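PDB 3KHP: MaoC family protein from Mycobacterium tuberculosis H37Rv, which probably dehydrates (3R)-hydroxyacyl thioesters to enoyl thioesters, as a MaoC-type hydratase with the double hot dog architecture. Local coordinates for residues Arg184-Arg189 against Ser272-Arg277. Numbering follows the deposited sequence.
Sequences RHPDAR and STVIWR
D187 and A188 both face I275 and form a classic beta bulge. It lies where strand 188-192, outermost in this chain's antiparallel sheet, starts to pair with strand 271-279 of the MaoC-like domain. I275 O takes weak bonds from D187 N and A188 N. I275 N gives a firmer one to A188 O (2.8 Å).

The side chain of D187 crosses to the partner strand. Its CB passes 3.7 Å from I275 O. CG stands anti to the carbonyl carbon (chi1 -63°), which brings it 3.7 Å from R277 N. OD2 takes R277 N on its anti lone pair at 2.6 Å. R184 NH1 reaches the same oxygen from the syn side. R184 NH2 forms a salt bridge to OD1, though the modelled 2.5 Å is doubtfully short. The two donors on OD2 should limit the carboxylate's rotation. In the modelled conformer, R277 NH2 forms a salt bridge with E245 of helix 231-245.

W276 NE1 binds R184 O almost straight (170°), from above the carbonyl plane. P186 CA makes a CH-pi contact over the five-membered ring, while F181 meets W276 edge-to-face. Beyond the bulge, in one of its two conformers, R189 sets its guanidinium face over V274 CG1, 3.4 Å from R189 CZ.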
loop_
_atom_site.group_PDB
_atom_site.type_symbol
_atom_site.label_atom_id
_atom_site.label_comp_id
_atom_site.label_asym_id
_atom_site.label_seq_id
_atom_site.Cartn_x
_atom_site.Cartn_y
_atom_site.Cartn_z
ATOM N N ARG A 184 25.388 -18.137 22.596
ATOM C CA ARG A 184 25.339 -19.271 21.664
ATOM C C ARG A 184 24.793 -18.799 20.326
ATOM O O ARG A 184 24.445 -17.621 20.159
ATOM C CB ARG A 184 24.471 -20.412 22.208
ATOM C CG ARG A 184 23.016 -20.059 22.387
ATOM C CD ARG A 184 22.335 -21.076 23.282
ATOM N NE ARG A 184 21.049 -20.593 23.783
ATOM C CZ ARG A 184 19.937 -20.574 23.061
ATOM N NH1 ARG A 184 18.797 -20.119 23.571
ATOM N NH2 ARG A 184 19.966 -20.998 21.813
ATOM N N HIS A 185 24.728 -19.719 19.372
ATOM C CA HIS A 185 24.177 -19.407 18.066
ATOM C C HIS A 185 22.673 -19.206 18.211
ATOM O O HIS A 185 22.044 -19.830 19.053
ATOM C CB HIS A 185 24.448 -20.530 17.059
ATOM C CG HIS A 185 25.869 -20.611 16.608
ATOM N ND1 HIS A 185 26.408 -21.756 16.053
ATOM C CD2 HIS A 185 26.872 -19.698 16.635
ATOM C CE1 HIS A 185 27.673 -21.535 15.743
ATOM N NE2 HIS A 185 27.980 -20.294 16.087
ATOM N N PRO A 186 22.097 -18.339 17.376
ATOM C CA PRO A 186 20.643 -18.193 17.406
ATOM C C PRO A 186 19.917 -19.519 17.125
ATOM O O PRO A 186 20.388 -20.341 16.366
ATOM C CB PRO A 186 20.355 -17.175 16.301
ATOM C CG PRO A 186 21.618 -17.013 15.534
ATOM C CD PRO A 186 22.748 -17.482 16.366
ATOM N N ASP A 187 18.774 -19.696 17.759
ATOM C CA ASP A 187 17.923 -20.832 17.510
ATOM C C ASP A 187 17.319 -20.772 16.100
ATOM O O ASP A 187 17.004 -21.803 15.510
ATOM C CB ASP A 187 16.812 -20.865 18.581
ATOM C CG ASP A 187 17.369 -21.065 19.993
ATOM O OD1 ASP A 187 18.360 -21.796 20.130
ATOM O OD2 ASP A 187 16.835 -20.496 20.965
ATOM N N ALA A 188 17.157 -19.574 15.552
ATOM C CA ALA A 188 16.529 -19.439 14.235
ATOM C C ALA A 188 16.934 -18.127 13.578
ATOM O O ALA A 188 17.129 -17.099 14.253
ATOM C CB ALA A 188 15.012 -19.557 14.350
ATOM N N ARG A 189 17.152 -18.211 12.272
ATOM C CA ARG A 189 17.432 -17.060 11.442
ATOM C C ARG A 189 16.391 -17.018 10.324
ATOM O O ARG A 189 16.360 -17.905 9.476
ATOM C CB ARG A 189 18.844 -17.147 10.869
ATOM C CG ARG A 189 19.323 -15.853 10.220
ATOM C CD ARG A 189 20.708 -16.007 9.597
ATOM N NE ARG A 189 21.762 -15.966 10.604
ATOM C CZ ARG A 189 22.395 -14.859 10.981
ATOM N NH1 ARG A 189 22.086 -13.680 10.427
ATOM N NH2 ARG A 189 23.334 -14.931 11.915
ATOM N N SER A 272 17.453 -9.981 8.077
ATOM C CA SER A 272 17.644 -11.240 8.840
ATOM C C SER A 272 17.331 -11.108 10.304
ATOM O O SER A 272 18.106 -10.512 11.034
ATOM C CB SER A 272 19.110 -11.690 8.837
ATOM O OG SER A 272 19.470 -12.244 7.623
ATOM N N THR A 273 16.260 -11.737 10.753
ATOM C CA THR A 273 15.890 -11.707 12.139
ATOM C C THR A 273 16.390 -12.965 12.863
ATOM O O THR A 273 15.956 -14.072 12.575
ATOM C CB THR A 273 14.424 -11.547 12.269
ATOM O OG1 THR A 273 14.071 -10.344 11.612
ATOM C CG2 THR A 273 14.030 -11.428 13.706
ATOM N N VAL A 274 17.328 -12.756 13.776
ATOM C CA VAL A 274 17.955 -13.815 14.542
ATOM C C VAL A 274 17.327 -13.899 15.910
ATOM O O VAL A 274 17.213 -12.913 16.616
ATOM C CB VAL A 274 19.495 -13.630 14.675
ATOM C CG1 VAL A 274 20.155 -14.080 13.411
ATOM C CG2 VAL A 274 19.885 -12.187 15.017
ATOM N N ILE A 275 16.905 -15.097 16.266
ATOM C CA ILE A 275 16.038 -15.286 17.395
ATOM C C ILE A 275 16.669 -16.308 18.351
ATOM O O ILE A 275 17.356 -17.232 17.912
ATOM C CB ILE A 275 14.670 -15.784 16.928
ATOM C CG1 ILE A 275 14.070 -14.823 15.875
ATOM C CG2 ILE A 275 13.732 -15.963 18.119
ATOM C CD1 ILE A 275 12.787 -15.343 15.214
ATOM N N TRP A 276 16.428 -16.123 19.649
ATOM C CA TRP A 276 16.883 -17.038 20.684
ATOM C C TRP A 276 15.724 -17.280 21.594
ATOM O O TRP A 276 15.230 -16.315 22.211
ATOM C CB TRP A 276 17.996 -16.412 21.539
ATOM C CG TRP A 276 19.311 -16.248 20.888
ATOM C CD1 TRP A 276 20.384 -17.073 21.005
ATOM C CD2 TRP A 276 19.723 -15.177 20.042
ATOM N NE1 TRP A 276 21.442 -16.591 20.269
ATOM C CE2 TRP A 276 21.056 -15.426 19.666
ATOM C CE3 TRP A 276 19.098 -14.032 19.559
ATOM C CZ2 TRP A 276 21.760 -14.579 18.832
ATOM C CZ3 TRP A 276 19.812 -13.190 18.737
ATOM C CH2 TRP A 276 21.119 -13.463 18.385
ATOM N N ARG A 277 15.279 -18.537 21.690
ATOM C CA ARG A 277 14.275 -18.917 22.683
ATOM C C ARG A 277 14.942 -18.956 24.052
ATOM O O ARG A 277 15.954 -19.619 24.247
ATOM C CB ARG A 277 13.651 -20.280 22.354
ATOM C CG ARG A 277 12.718 -20.233 21.163
ATOM C CD ARG A 277 12.220 -21.608 20.791
ATOM N NE ARG A 277 11.182 -21.546 19.765
ATOM C CZ ARG A 277 11.420 -21.590 18.459
ATOM N NH1 ARG A 277 12.664 -21.700 18.002
ATOM N NH2 ARG A 277 10.407 -21.530 17.606
#